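Local coordinates for adenosine monophosphate-protein transferase vopS (Vibrio parahaemolyticus, PDB 3LET) that transfers AMP from ATP onto a threonine of the host Rho GTPases RhoA, Rac and Cdc42, preventing their binding to downstream effectors and so inhibiting actin assembly in infected cells, at residues Val24-Met29 and Ala58-Gln63; Arg67-Val72 and Arg97-Tyr102; Ala173-Asn178 and Asp297-Leu302; Gly184-Asn189 and Asn281-Arg286. All blocks are in the same frame, centred on the assembly; numbering follows the deposited sequence.

Interaction 1. Residues Val24-Met29 and Ala58-Gln63; sequences VEHGQM and AAELSQ
His26 and Glu60 meet through a single hydrogen bond, the one direct link between the helical segments 24-29 and 58-63. NE2 of His26 donates to OE2 of Glu60 over 2.7 Å, a short bond bent to an N-H...O angle of 151°. The carboxylate accepts with the anti lone pair of OE2, the one directed away from OE1. The oxygen stands slightly off the imidazole plane, by 18°, and the ring and carboxylate planes are turned 43° from each other. Glu60 CG lies at the edge of the imidazole, 3.7 Å from His26 NE2, and adds a little packing beside the bond.

The reach of both residues bridges helices whose closest CA atoms, those of His26 and Glu60, are still 10.1 Å apart. In Glu60 the chain is stretched out fully, with CG trans to the backbone N and no bend before the carboxylate. His26 likewise swings its ring away from its own amide nitrogen, toward the facing helix.

Further out, Arg17 forms a salt bridge through NE to the same OE2, so this oxygen serves two donors and its negative charge is probably well compensated. The other ring nitrogen, His26 ND1, has a weak hydrogen bond with Arg67 NH1 that may add to the hold on the ring. Polar groups that are buried in the helical N-terminal region are thereby paired with one another, and the result is a His-carboxylate hydrogen bond joining helix 23-30 to the start of helix 58-75.

Interaction 2. Residues Arg67-Val72 and Arg97-Tyr102; sequences RAMTEV and RVVKDY
Met69 and Thr70 receive the side chain of Val99 where helix 58-75 packs against helix 88-102 in the all-helical N-terminal region. This is plain apolar helix-helix packing, away from the probable ATP-binding residues, and the two backbones come close: the CA atoms of Thr70 and Val99 are 6.5 Å apart.

Past Arg67, which turns from the facing helix, and Ala68, Met69 is the first residue to touch the partner, and does so with the root of its side chain. Its CB lies 3.7 Å from Val99 CG1 and 3.9 Å from Val99 CG2, so both methyls of the valine bear on one carbon. Beyond CB the methionine chain bends at chi2 (-93°) and again at chi3, and the side chain also packs on Leu43 of helix 39-45 and on Met120 of helix 113-139. Met69 therefore joins the interface to two further helices.

Thr70 follows on the neighbouring side of the helix, its side chain crossing that of Val99 at about a right angle. The hydroxyl is bonded back to the carbonyl oxygen of Glu66 one turn earlier, a pairing that satisfies a polar group at a buried, largely apolar contact. Glu71 and Val72 then face elsewhere.

With CG1 placed trans to its backbone N (chi1 166°), Val99 splays its methyls between the two residues, bringing CG2 3.9 Å from the oxygen OG1 of Thr70.

Interaction 3. Residues Ala173-Asn178 and Asp297-Leu302; sequences AAWIIN and DSFNPL
The indole of Trp175 projects from helix 168-179 into segment 297-302, where Phe299, Pro301 and Leu302 gather round it. Phe299 presents its far edge: CZ lies 3.5 Å from Trp175 CE3, near enough to touch CB of the tryptophan as well. The two rings are inclined at 54° with the centroids of the phenyl and the six-membered indole ring 5.5 Å apart, an oblique pairing. Each aromatic side chain has CG trans to its backbone N (chi1 174° in Trp175), which carries the two rings toward one another.

Pro301 approaches differently, from over the indole. Its CB stands 4.1 Å from the centroid of the five-membered ring and only 22° off the normal, a CH-pi contact. The segment belongs to the loop that joins helix 281-295 of the Fic domain to helix 304-311; a Schellman motif with Asp297 as its C-prime residue ends the first of these helices.

Leu302 passes the benzo side of the indole obliquely, CB 4.1 Å from Trp175 CZ2. Its backbone N, buried here, has no hydrogen-bonding partner in the model, whereas its carbonyl is served by a water. That water accepts from Trp175 NE1 at 2.9 Å and donates to Leu302 O at 2.7 Å. Tyr289 and Phe160 add further rings around Trp175, which also packs on Arg286, a residue probably involved in ATP binding.

Interaction 4. Residues Gly184-Asn189 and Asn281-Arg286; sequences GNDAEN and NGRMGR
The guanidinium of Arg283 and the carboxylate of Asp186 meet edge to edge, their planes only 12° apart and thus nearly coplanar. Neither group lies over a face of the other. Both terminal nitrogens of Arg283 are engaged end-on, one to each carboxylate oxygen: NH1 donates to Asp186 OD1 over 3.0 Å, and NH2 to Asp186 OD2 over 2.8 Å. Both bonds are nearly straight, at 172° and 170°, and both acceptors lie in the guanidinium plane. Each oxygen accepts its N-H through the syn lone pair, the side facing the other oxygen.

The two side chains arrive from opposite directions. Arg283 is extended from CG to NE, which carries its charged end far out from helix 281-295; Asp186 extends from helix 184-199 to meet it. OD2 of Asp186 has a further, weak hydrogen bond with Ser182 OG, and Ser180 of the same loop touches the arginine side chain.

Helix 281-295 begins in the Fic motif (GNGRxxR), of which Arg283 is the first arginine and Arg286 the second; Asn281, Gly282 and Arg286 probably bind ATP, and Arg286 has its own salt bridge to Glu307. The Asp186-Arg283 pair is a surface contact. Its two charged N-H...O bonds, lying in one plane, resist rotation of either flat group and tie the two helices together.

How the interactions relate
From the N terminus, interaction 1 closes the first loop, tying helix 23-30 to the start of helix 58-75. Farther along that same helix interaction 2 opens, and closes on helix 88-102. The two follow in series, with centres 14 Å apart, and touch each other through His26 and Arg67. On the opposite side of the chain's centre, interaction 3 spans a long loop from helix 168-179 to the segment before helix 304-311. Interaction 4 falls within that span, joining helix 184-199 to helix 281-295. These last two also touch, Trp175 and Ile176 packing on the Arg286 carbonyl. Interactions 2 and 4 remain about 17 Å apart at their nearest atoms.

Interaction 1. Residues Val24-Met29 and Ala58-Gln63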
loop_
_atom_site.group_PDB
_atom_site.type_symbol
_atom_site.label_atom_id
_atom_site.label_comp_id
_atom_site.label_asym_id
_atom_site.label_seq_id
_atom_site.Cartn_x
_atom_site.Cartn_y
_atom_site.Cartn_z
ATOM N N VAL A 24 -12.959 13.164 -21.467
ATOM C CA VAL A 24 -13.672 13.211 -22.737
ATOM C C VAL A 24 -14.449 14.525 -22.862
ATOM O O VAL A 24 -14.300 15.248 -23.846
ATOM C CB VAL A 24 -14.617 12.003 -22.875
ATOM C CG1 VAL A 24 -15.544 12.175 -24.079
ATOM C CG2 VAL A 24 -13.791 10.685 -22.953
ATOM N N GLU A 25 -15.258 14.854 -21.859
ATOM C CA GLU A 25 -16.007 16.114 -21.906
ATOM C C GLU A 25 -15.068 17.313 -21.862
ATOM O O GLU A 25 -15.296 18.307 -22.549
ATOM C CB GLU A 25 -17.002 16.210 -20.741
ATOM C CG GLU A 25 -18.148 15.214 -20.809
ATOM C CD GLU A 25 -17.770 13.830 -20.295
ATOM O OE1 GLU A 25 -16.834 13.726 -19.474
ATOM O OE2 GLU A 25 -18.425 12.844 -20.704
ATOM N N HIS A 26 -14.024 17.232 -21.040
ATOM C CA HIS A 26 -13.000 18.288 -20.980
ATOM C C HIS A 26 -12.362 18.552 -22.354
ATOM O O HIS A 26 -12.265 19.695 -22.802
ATOM C CB HIS A 26 -11.914 17.900 -19.965
ATOM C CG HIS A 26 -10.905 18.973 -19.706
ATOM N ND1 HIS A 26 -10.176 19.036 -18.537
ATOM C CD2 HIS A 26 -10.497 20.023 -20.458
ATOM C CE1 HIS A 26 -9.360 20.076 -18.579
ATOM N NE2 HIS A 26 -9.539 20.695 -19.734
ATOM N N GLY A 27 -11.905 17.494 -23.015
ATOM C CA GLY A 27 -11.346 17.603 -24.348
ATOM C C GLY A 27 -12.379 18.134 -25.330
ATOM O O GLY A 27 -12.081 19.026 -26.122
ATOM N N GLN A 28 -13.593 17.591 -25.286
ATOM C CA GLN A 28 -14.658 18.054 -26.174
ATOM C C GLN A 28 -14.792 19.559 -26.070
ATOM O O GLN A 28 -14.962 20.247 -27.081
ATOM C CB GLN A 28 -15.999 17.418 -25.799
ATOM C CG GLN A 28 -16.187 15.971 -26.241
ATOM C CD GLN A 28 -17.504 15.427 -25.737
ATOM O OE1 GLN A 28 -18.141 16.035 -24.880
ATOM N NE2 GLN A 28 -17.922 14.296 -26.259
ATOM N N MET A 29 -14.722 20.071 -24.845
ATOM C CA MET A 29 -14.893 21.500 -24.610
ATOM C C MET A 29 -13.673 22.302 -25.067
ATOM O O MET A 29 -13.816 23.326 -25.727
ATOM C CB MET A 29 -15.169 21.768 -23.127
ATOM C CG MET A 29 -16.515 21.237 -22.651
ATOM S SD MET A 29 -16.865 21.576 -20.914
ATOM C CE MET A 29 -16.994 23.363 -20.919
ATOM N N ALA A 58 -0.476 25.653 -22.207
ATOM C CA ALA A 58 0.385 24.549 -21.742
ATOM C C ALA A 58 -0.101 23.944 -20.428
ATOM O O ALA A 58 -0.132 22.724 -20.297
ATOM C CB ALA A 58 1.824 25.009 -21.586
ATOM N N ALA A 59 -0.476 24.796 -19.472
ATOM C CA ALA A 59 -0.863 24.333 -18.136
ATOM C C ALA A 59 -2.091 23.436 -18.190
ATOM O O ALA A 59 -2.088 22.315 -17.672
ATOM C CB ALA A 59 -1.112 25.528 -17.201
ATOM N N GLU A 60 -3.149 23.914 -18.825
ATOM C CA GLU A 60 -4.341 23.102 -18.966
ATOM C C GLU A 60 -4.076 21.832 -19.776
ATOM O O GLU A 60 -4.578 20.749 -19.450
ATOM C CB GLU A 60 -5.471 23.894 -19.615
ATOM C CG GLU A 60 -6.773 23.135 -19.586
ATOM C CD GLU A 60 -7.936 23.907 -20.154
ATOM O OE1 GLU A 60 -7.794 25.125 -20.424
ATOM O OE2 GLU A 60 -9.000 23.278 -20.323
ATOM N N LEU A 61 -3.265 21.937 -20.814
ATOM C CA LEU A 61 -2.998 20.761 -21.629
ATOM C C LEU A 61 -2.274 19.686 -20.827
ATOM O O LEU A 61 -2.493 18.503 -21.039
ATOM C CB LEU A 61 -2.181 21.142 -22.857
ATOM C CG LEU A 61 -3.005 21.939 -23.879
ATOM C CD1 LEU A 61 -2.071 22.514 -24.947
ATOM C CD2 LEU A 61 -4.105 21.103 -24.566
ATOM N N SER A 62 -1.404 20.104 -19.920
ATOM C CA SER A 62 -0.745 19.145 -19.048
ATOM C C SER A 62 -1.775 18.418 -18.164
ATOM O O SER A 62 -1.698 17.210 -17.981
ATOM C CB SER A 62 0.292 19.848 -18.169
ATOM O OG SER A 62 0.939 18.908 -17.329
ATOM N N GLN A 63 -2.727 19.160 -17.606
ATOM C CA GLN A 63 -3.787 18.560 -16.779
ATOM C C GLN A 63 -4.608 17.564 -17.588
ATOM O O GLN A 63 -4.878 16.443 -17.140
ATOM C CB GLN A 63 -4.730 19.636 -16.238
ATOM C CG GLN A 63 -4.080 20.595 -15.228
ATOM C CD GLN A 63 -4.972 21.794 -14.904
ATOM O OE1 GLN A 63 -5.641 22.336 -15.780
ATOM N NE2 GLN A 63 -4.988 22.200 -13.640
#

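Interaction 2. Residues Arg67-Val72 and Arg97-Tyr102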
loop_
_atom_site.group_PDB
_atom_site.type_symbol
_atom_site.label_atom_id
_atom_site.label_comp_id
_atom_site.label_asym_id
_atom_site.label_seq_id
_atom_site.Cartn_x
_atom_site.Cartn_y
_atom_site.Cartn_z
ATOM N N ARG A 67 -5.126 13.586 -17.140
ATOM C CA ARG A 67 -6.452 12.978 -16.934
ATOM C C ARG A 67 -6.736 11.887 -17.964
ATOM O O ARG A 67 -7.252 10.808 -17.616
ATOM C CB ARG A 67 -7.579 14.019 -17.029
ATOM C CG ARG A 67 -7.620 15.052 -15.932
ATOM C CD ARG A 67 -8.818 15.989 -16.138
ATOM N NE ARG A 67 -10.084 15.350 -15.784
ATOM C CZ ARG A 67 -11.280 15.927 -15.902
ATOM N NH1 ARG A 67 -11.399 17.151 -16.389
ATOM N NH2 ARG A 67 -12.369 15.274 -15.536
ATOM N N ALA A 68 -6.427 12.157 -19.238
ATOM C CA ALA A 68 -6.797 11.210 -20.299
ATOM C C ALA A 68 -5.909 9.964 -20.227
ATOM O O ALA A 68 -6.390 8.825 -20.368
ATOM C CB ALA A 68 -6.670 11.854 -21.712
ATOM N N MET A 69 -4.617 10.166 -19.992
ATOM C CA MET A 69 -3.712 9.015 -19.788
ATOM C C MET A 69 -4.124 8.149 -18.611
ATOM O O MET A 69 -4.096 6.901 -18.687
ATOM C CB MET A 69 -2.311 9.515 -19.550
ATOM C CG MET A 69 -1.852 10.193 -20.803
ATOM S SD MET A 69 -1.010 8.962 -21.706
ATOM C CE MET A 69 0.590 9.575 -21.185
ATOM N N THR A 70 -4.523 8.800 -17.532
ATOM C CA THR A 70 -4.960 8.058 -16.341
ATOM C C THR A 70 -6.175 7.209 -16.668
ATOM O O THR A 70 -6.235 6.022 -16.320
ATOM C CB THR A 70 -5.322 9.016 -15.195
ATOM O OG1 THR A 70 -4.156 9.746 -14.825
ATOM C CG2 THR A 70 -5.835 8.232 -13.943
ATOM N N GLU A 71 -7.167 7.812 -17.313
ATOM C CA GLU A 71 -8.386 7.082 -17.709
ATOM C C GLU A 71 -8.058 5.918 -18.638
ATOM O O GLU A 71 -8.568 4.829 -18.456
ATOM C CB GLU A 71 -9.387 8.015 -18.400
ATOM C CG GLU A 71 -9.995 8.985 -17.378
ATOM C CD GLU A 71 -10.753 10.113 -18.029
ATOM O OE1 GLU A 71 -11.086 9.991 -19.213
ATOM O OE2 GLU A 71 -11.012 11.112 -17.334
ATOM N N VAL A 72 -7.192 6.130 -19.621
ATOM C CA VAL A 72 -6.822 5.017 -20.499
ATOM C C VAL A 72 -6.194 3.917 -19.643
ATOM O O VAL A 72 -6.510 2.734 -19.801
ATOM C CB VAL A 72 -5.829 5.437 -21.589
ATOM C CG1 VAL A 72 -5.302 4.205 -22.326
ATOM C CG2 VAL A 72 -6.520 6.383 -22.572
ATOM N N ARG A 97 0.264 8.669 -10.377
ATOM C CA ARG A 97 1.714 8.831 -10.134
ATOM C C ARG A 97 2.567 8.213 -11.243
ATOM O O ARG A 97 3.614 8.765 -11.608
ATOM C CB ARG A 97 2.126 8.197 -8.787
ATOM C CG ARG A 97 1.510 8.858 -7.580
ATOM C CD ARG A 97 1.684 10.366 -7.600
ATOM N NE ARG A 97 3.063 10.771 -7.340
ATOM C CZ ARG A 97 3.528 11.178 -6.160
ATOM N NH1 ARG A 97 2.729 11.233 -5.101
ATOM N NH2 ARG A 97 4.801 11.532 -6.043
ATOM N N VAL A 98 2.125 7.078 -11.787
ATOM C CA VAL A 98 2.843 6.432 -12.880
ATOM C C VAL A 98 2.763 7.322 -14.118
ATOM O O VAL A 98 3.755 7.510 -14.825
ATOM C CB VAL A 98 2.274 5.014 -13.123
ATOM C CG1 VAL A 98 2.696 4.431 -14.485
ATOM C CG2 VAL A 98 2.750 4.082 -11.960
ATOM N N VAL A 99 1.590 7.890 -14.361
ATOM C CA VAL A 99 1.418 8.807 -15.519
ATOM C C VAL A 99 2.305 10.034 -15.368
ATOM O O VAL A 99 2.935 10.502 -16.329
ATOM C CB VAL A 99 -0.050 9.270 -15.655
ATOM C CG1 VAL A 99 -0.162 10.491 -16.643
ATOM C CG2 VAL A 99 -0.884 8.132 -16.147
ATOM N N LYS A 100 2.374 10.571 -14.160
ATOM C CA LYS A 100 3.260 11.709 -13.917
ATOM C C LYS A 100 4.700 11.328 -14.190
ATOM O O LYS A 100 5.468 12.143 -14.707
ATOM C CB LYS A 100 3.100 12.253 -12.476
ATOM C CG LYS A 100 1.802 13.048 -12.291
ATOM C CD LYS A 100 1.594 13.504 -10.849
ATOM C CE LYS A 100 0.338 14.362 -10.700
ATOM N NZ LYS A 100 0.517 15.730 -11.255
ATOM N N ASP A 101 5.080 10.101 -13.851
ATOM C CA ASP A 101 6.492 9.711 -13.922
ATOM C C ASP A 101 6.890 9.224 -15.295
ATOM O O ASP A 101 8.026 9.419 -15.706
ATOM C CB ASP A 101 6.811 8.587 -12.924
ATOM C CG ASP A 101 6.863 9.083 -11.483
ATOM O OD1 ASP A 101 6.791 10.317 -11.291
ATOM O OD2 ASP A 101 6.981 8.245 -10.553
ATOM N N TYR A 102 5.959 8.572 -15.992
ATOM C CA TYR A 102 6.282 7.867 -17.235
ATOM C C TYR A 102 5.500 8.375 -18.443
ATOM O O TYR A 102 5.797 8.000 -19.567
ATOM C CB TYR A 102 5.942 6.390 -17.091
ATOM C CG TYR A 102 6.826 5.652 -16.119
ATOM C CD1 TYR A 102 8.052 5.139 -16.521
ATOM C CD2 TYR A 102 6.421 5.451 -14.800
ATOM C CE1 TYR A 102 8.863 4.435 -15.640
ATOM C CE2 TYR A 102 7.238 4.752 -13.895
ATOM C CZ TYR A 102 8.453 4.249 -14.336
ATOM O OH TYR A 102 9.263 3.563 -13.468
#

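Interaction 3. Residues Ala173-Asn178 and Asp297-Leu302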
loop_
_atom_site.group_PDB
_atom_site.type_symbol
_atom_site.label_atom_id
_atom_site.label_comp_id
_atom_site.label_asym_id
_atom_site.label_seq_id
_atom_site.Cartn_x
_atom_site.Cartn_y
_atom_site.Cartn_z
ATOM N N ALA A 173 5.306 -5.554 25.641
ATOM C CA ALA A 173 6.005 -4.266 25.498
ATOM C C ALA A 173 7.515 -4.451 25.419
ATOM O O ALA A 173 8.161 -3.908 24.534
ATOM C CB ALA A 173 5.647 -3.301 26.632
ATOM N N ALA A 174 8.087 -5.249 26.317
ATOM C CA ALA A 174 9.523 -5.520 26.288
ATOM C C ALA A 174 9.999 -6.124 24.980
ATOM O O ALA A 174 11.100 -5.814 24.503
ATOM C CB ALA A 174 9.911 -6.477 27.451
ATOM N N TRP A 175 9.177 -7.006 24.423
ATOM C CA TRP A 175 9.508 -7.699 23.183
ATOM C C TRP A 175 9.543 -6.685 22.056
ATOM O O TRP A 175 10.494 -6.651 21.283
ATOM C CB TRP A 175 8.475 -8.774 22.888
ATOM C CG TRP A 175 8.667 -9.428 21.540
ATOM C CD1 TRP A 175 9.712 -10.243 21.131
ATOM C CD2 TRP A 175 7.760 -9.359 20.452
ATOM N NE1 TRP A 175 9.492 -10.661 19.831
ATOM C CE2 TRP A 175 8.302 -10.139 19.401
ATOM C CE3 TRP A 175 6.524 -8.723 20.263
ATOM C CZ2 TRP A 175 7.659 -10.264 18.175
ATOM C CZ3 TRP A 175 5.891 -8.864 19.044
ATOM C CH2 TRP A 175 6.464 -9.616 18.023
ATOM N N ILE A 176 8.510 -5.860 21.973
ATOM C CA ILE A 176 8.462 -4.849 20.905
ATOM C C ILE A 176 9.644 -3.873 21.053
ATOM O O ILE A 176 10.342 -3.562 20.091
ATOM C CB ILE A 176 7.122 -4.071 20.935
ATOM C CG1 ILE A 176 5.932 -5.025 20.759
ATOM C CG2 ILE A 176 7.097 -3.014 19.801
ATOM C CD1 ILE A 176 4.578 -4.385 21.102
ATOM N N ILE A 177 9.852 -3.389 22.275
ATOM C CA ILE A 177 10.874 -2.393 22.556
ATOM C C ILE A 177 12.232 -2.937 22.167
ATOM O O ILE A 177 13.030 -2.235 21.550
ATOM C CB ILE A 177 10.863 -1.989 24.056
ATOM C CG1 ILE A 177 9.657 -1.086 24.332
ATOM C CG2 ILE A 177 12.176 -1.258 24.458
ATOM C CD1 ILE A 177 9.287 -0.928 25.855
ATOM N N ASN A 178 12.486 -4.206 22.493
ATOM C CA ASN A 178 13.771 -4.826 22.197
ATOM C C ASN A 178 14.006 -5.028 20.709
ATOM O O ASN A 178 15.115 -4.798 20.195
ATOM C CB ASN A 178 13.869 -6.180 22.885
ATOM C CG ASN A 178 15.216 -6.828 22.682
ATOM O OD1 ASN A 178 16.212 -6.402 23.257
ATOM N ND2 ASN A 178 15.255 -7.850 21.847
ATOM N N ASP A 297 -5.750 -12.983 25.537
ATOM C CA ASP A 297 -5.245 -13.340 26.886
ATOM C C ASP A 297 -3.969 -14.182 26.838
ATOM O O ASP A 297 -3.819 -15.202 27.538
ATOM C CB ASP A 297 -6.343 -14.075 27.689
ATOM C CG ASP A 297 -6.007 -14.201 29.177
ATOM O OD1 ASP A 297 -5.275 -13.331 29.700
ATOM O OD2 ASP A 297 -6.483 -15.165 29.830
ATOM N N SER A 298 -3.018 -13.764 26.026
ATOM C CA SER A 298 -1.786 -14.534 25.903
ATOM C C SER A 298 -0.683 -13.625 25.420
ATOM O O SER A 298 -0.945 -12.516 24.983
ATOM C CB SER A 298 -1.971 -15.677 24.905
ATOM O OG SER A 298 -2.079 -15.175 23.576
ATOM N N PHE A 299 0.554 -14.076 25.525
ATOM C CA PHE A 299 1.610 -13.452 24.743
ATOM C C PHE A 299 2.756 -14.424 24.539
ATOM O O PHE A 299 3.431 -14.809 25.478
ATOM C CB PHE A 299 2.147 -12.147 25.332
ATOM C CG PHE A 299 3.288 -11.604 24.527
ATOM C CD1 PHE A 299 3.077 -11.204 23.208
ATOM C CD2 PHE A 299 4.578 -11.616 25.016
ATOM C CE1 PHE A 299 4.106 -10.782 22.437
ATOM C CE2 PHE A 299 5.625 -11.193 24.236
ATOM C CZ PHE A 299 5.389 -10.758 22.939
ATOM N N ASN A 300 2.950 -14.810 23.283
ATOM C CA ASN A 300 4.027 -15.701 22.886
ATOM C C ASN A 300 4.967 -14.942 21.949
ATOM O O ASN A 300 4.570 -14.591 20.848
ATOM C CB ASN A 300 3.433 -16.885 22.126
ATOM C CG ASN A 300 2.321 -17.585 22.912
ATOM O OD1 ASN A 300 2.589 -18.279 23.886
ATOM N ND2 ASN A 300 1.071 -17.400 22.481
ATOM N N PRO A 301 6.202 -14.664 22.388
ATOM C CA PRO A 301 7.086 -13.873 21.523
ATOM C C PRO A 301 7.518 -14.720 20.311
ATOM O O PRO A 301 7.618 -15.942 20.425
ATOM C CB PRO A 301 8.273 -13.566 22.446
ATOM C CG PRO A 301 8.264 -14.715 23.427
ATOM C CD PRO A 301 6.810 -14.895 23.711
ATOM N N LEU A 302 7.744 -14.095 19.163
ATOM C CA LEU A 302 8.116 -14.830 17.953
ATOM C C LEU A 302 9.610 -15.031 17.844
ATOM O O LEU A 302 10.376 -14.089 18.006
ATOM C CB LEU A 302 7.678 -14.046 16.703
ATOM C CG LEU A 302 6.172 -13.932 16.462
ATOM C CD1 LEU A 302 5.856 -12.942 15.311
ATOM C CD2 LEU A 302 5.593 -15.301 16.163
HETATM O O HOH W 1 11.194 -11.582 17.652
#

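Interaction 4. Residues Gly184-Asn189 and Asn281-Arg286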
loop_
_atom_site.group_PDB
_atom_site.type_symbol
_atom_site.label_atom_id
_atom_site.label_comp_id
_atom_site.label_asym_id
_atom_site.label_seq_id
_atom_site.Cartn_x
_atom_site.Cartn_y
_atom_site.Cartn_z
ATOM N N GLY A 184 14.231 5.217 25.974
ATOM C CA GLY A 184 13.722 6.425 26.583
ATOM C C GLY A 184 12.288 6.691 26.236
ATOM O O GLY A 184 11.419 5.822 26.316
ATOM N N ASN A 185 12.032 7.912 25.825
ATOM C CA ASN A 185 10.678 8.349 25.544
ATOM C C ASN A 185 9.967 7.528 24.447
ATOM O O ASN A 185 8.762 7.287 24.510
ATOM C CB ASN A 185 10.739 9.833 25.185
ATOM C CG ASN A 185 9.511 10.305 24.478
ATOM O OD1 ASN A 185 9.540 10.564 23.275
ATOM N ND2 ASN A 185 8.408 10.404 25.209
ATOM N N ASP A 186 10.724 7.098 23.447
ATOM C CA ASP A 186 10.202 6.269 22.350
ATOM C C ASP A 186 9.687 4.938 22.923
ATOM O O ASP A 186 8.600 4.452 22.577
ATOM C CB ASP A 186 11.346 6.047 21.348
ATOM C CG ASP A 186 10.965 5.165 20.161
ATOM O OD1 ASP A 186 9.825 5.261 19.667
ATOM O OD2 ASP A 186 11.847 4.409 19.685
ATOM N N ALA A 187 10.456 4.352 23.831
ATOM C CA ALA A 187 10.039 3.076 24.428
ATOM C C ALA A 187 8.803 3.263 25.300
ATOM O O ALA A 187 7.923 2.409 25.338
ATOM C CB ALA A 187 11.191 2.473 25.265
ATOM N N GLU A 188 8.744 4.368 26.040
ATOM C CA GLU A 188 7.562 4.660 26.825
ATOM C C GLU A 188 6.310 4.808 25.961
ATOM O O GLU A 188 5.210 4.415 26.365
ATOM C CB GLU A 188 7.759 5.959 27.629
ATOM C CG GLU A 188 8.797 5.864 28.703
ATOM C CD GLU A 188 8.806 7.099 29.573
ATOM O OE1 GLU A 188 8.556 8.200 29.034
ATOM O OE2 GLU A 188 9.052 6.967 30.790
ATOM N N ASN A 189 6.468 5.374 24.777
ATOM C CA ASN A 189 5.331 5.551 23.863
ATOM C C ASN A 189 4.826 4.184 23.385
ATOM O O ASN A 189 3.625 3.926 23.331
ATOM C CB ASN A 189 5.753 6.392 22.650
ATOM C CG ASN A 189 4.596 6.686 21.699
ATOM O OD1 ASN A 189 3.527 7.120 22.117
ATOM N ND2 ASN A 189 4.828 6.484 20.404
ATOM N N ASN A 281 7.261 -0.511 9.265
ATOM C CA ASN A 281 6.510 -1.759 9.118
ATOM C C ASN A 281 6.822 -2.774 10.215
ATOM O O ASN A 281 5.923 -3.455 10.682
ATOM C CB ASN A 281 6.806 -2.394 7.756
ATOM C CG ASN A 281 6.260 -1.551 6.640
ATOM O OD1 ASN A 281 5.064 -1.333 6.589
ATOM N ND2 ASN A 281 7.127 -1.035 5.775
ATOM N N GLY A 282 8.090 -2.898 10.593
ATOM C CA GLY A 282 8.463 -3.863 11.618
ATOM C C GLY A 282 7.794 -3.492 12.942
ATOM O O GLY A 282 7.200 -4.343 13.631
ATOM N N ARG A 283 7.832 -2.202 13.279
ATOM C CA ARG A 283 7.209 -1.735 14.522
ATOM C C ARG A 283 5.711 -1.975 14.482
ATOM O O ARG A 283 5.136 -2.410 15.470
ATOM C CB ARG A 283 7.420 -0.222 14.700
ATOM C CG ARG A 283 8.780 0.106 15.250
ATOM C CD ARG A 283 8.985 1.608 15.265
ATOM N NE ARG A 283 10.277 1.910 15.854
ATOM C CZ ARG A 283 10.460 2.693 16.909
ATOM N NH1 ARG A 283 9.425 3.292 17.480
ATOM N NH2 ARG A 283 11.690 2.895 17.368
ATOM N N MET A 284 5.067 -1.673 13.358
ATOM C CA MET A 284 3.621 -1.883 13.274
ATOM C C MET A 284 3.265 -3.353 13.360
ATOM O O MET A 284 2.292 -3.726 14.037
ATOM C CB MET A 284 3.027 -1.329 11.978
ATOM C CG MET A 284 2.634 0.148 12.064
ATOM S SD MET A 284 1.343 0.444 13.313
ATOM C CE MET A 284 -0.177 -0.046 12.480
ATOM N N GLY A 285 3.993 -4.177 12.609
ATOM C CA GLY A 285 3.698 -5.610 12.559
ATOM C C GLY A 285 3.802 -6.252 13.934
ATOM O O GLY A 285 2.933 -7.038 14.359
ATOM N N ARG A 286 4.859 -5.913 14.652
ATOM C CA ARG A 286 5.020 -6.406 16.038
ATOM C C ARG A 286 3.982 -5.837 16.985
ATOM O O ARG A 286 3.478 -6.538 17.846
ATOM C CB ARG A 286 6.426 -6.082 16.544
ATOM C CG ARG A 286 7.476 -6.810 15.727
ATOM C CD ARG A 286 8.834 -6.926 16.429
ATOM N NE ARG A 286 9.762 -7.636 15.537
ATOM C CZ ARG A 286 10.466 -7.038 14.592
ATOM N NH1 ARG A 286 10.395 -5.718 14.460
ATOM N NH2 ARG A 286 11.249 -7.745 13.788
#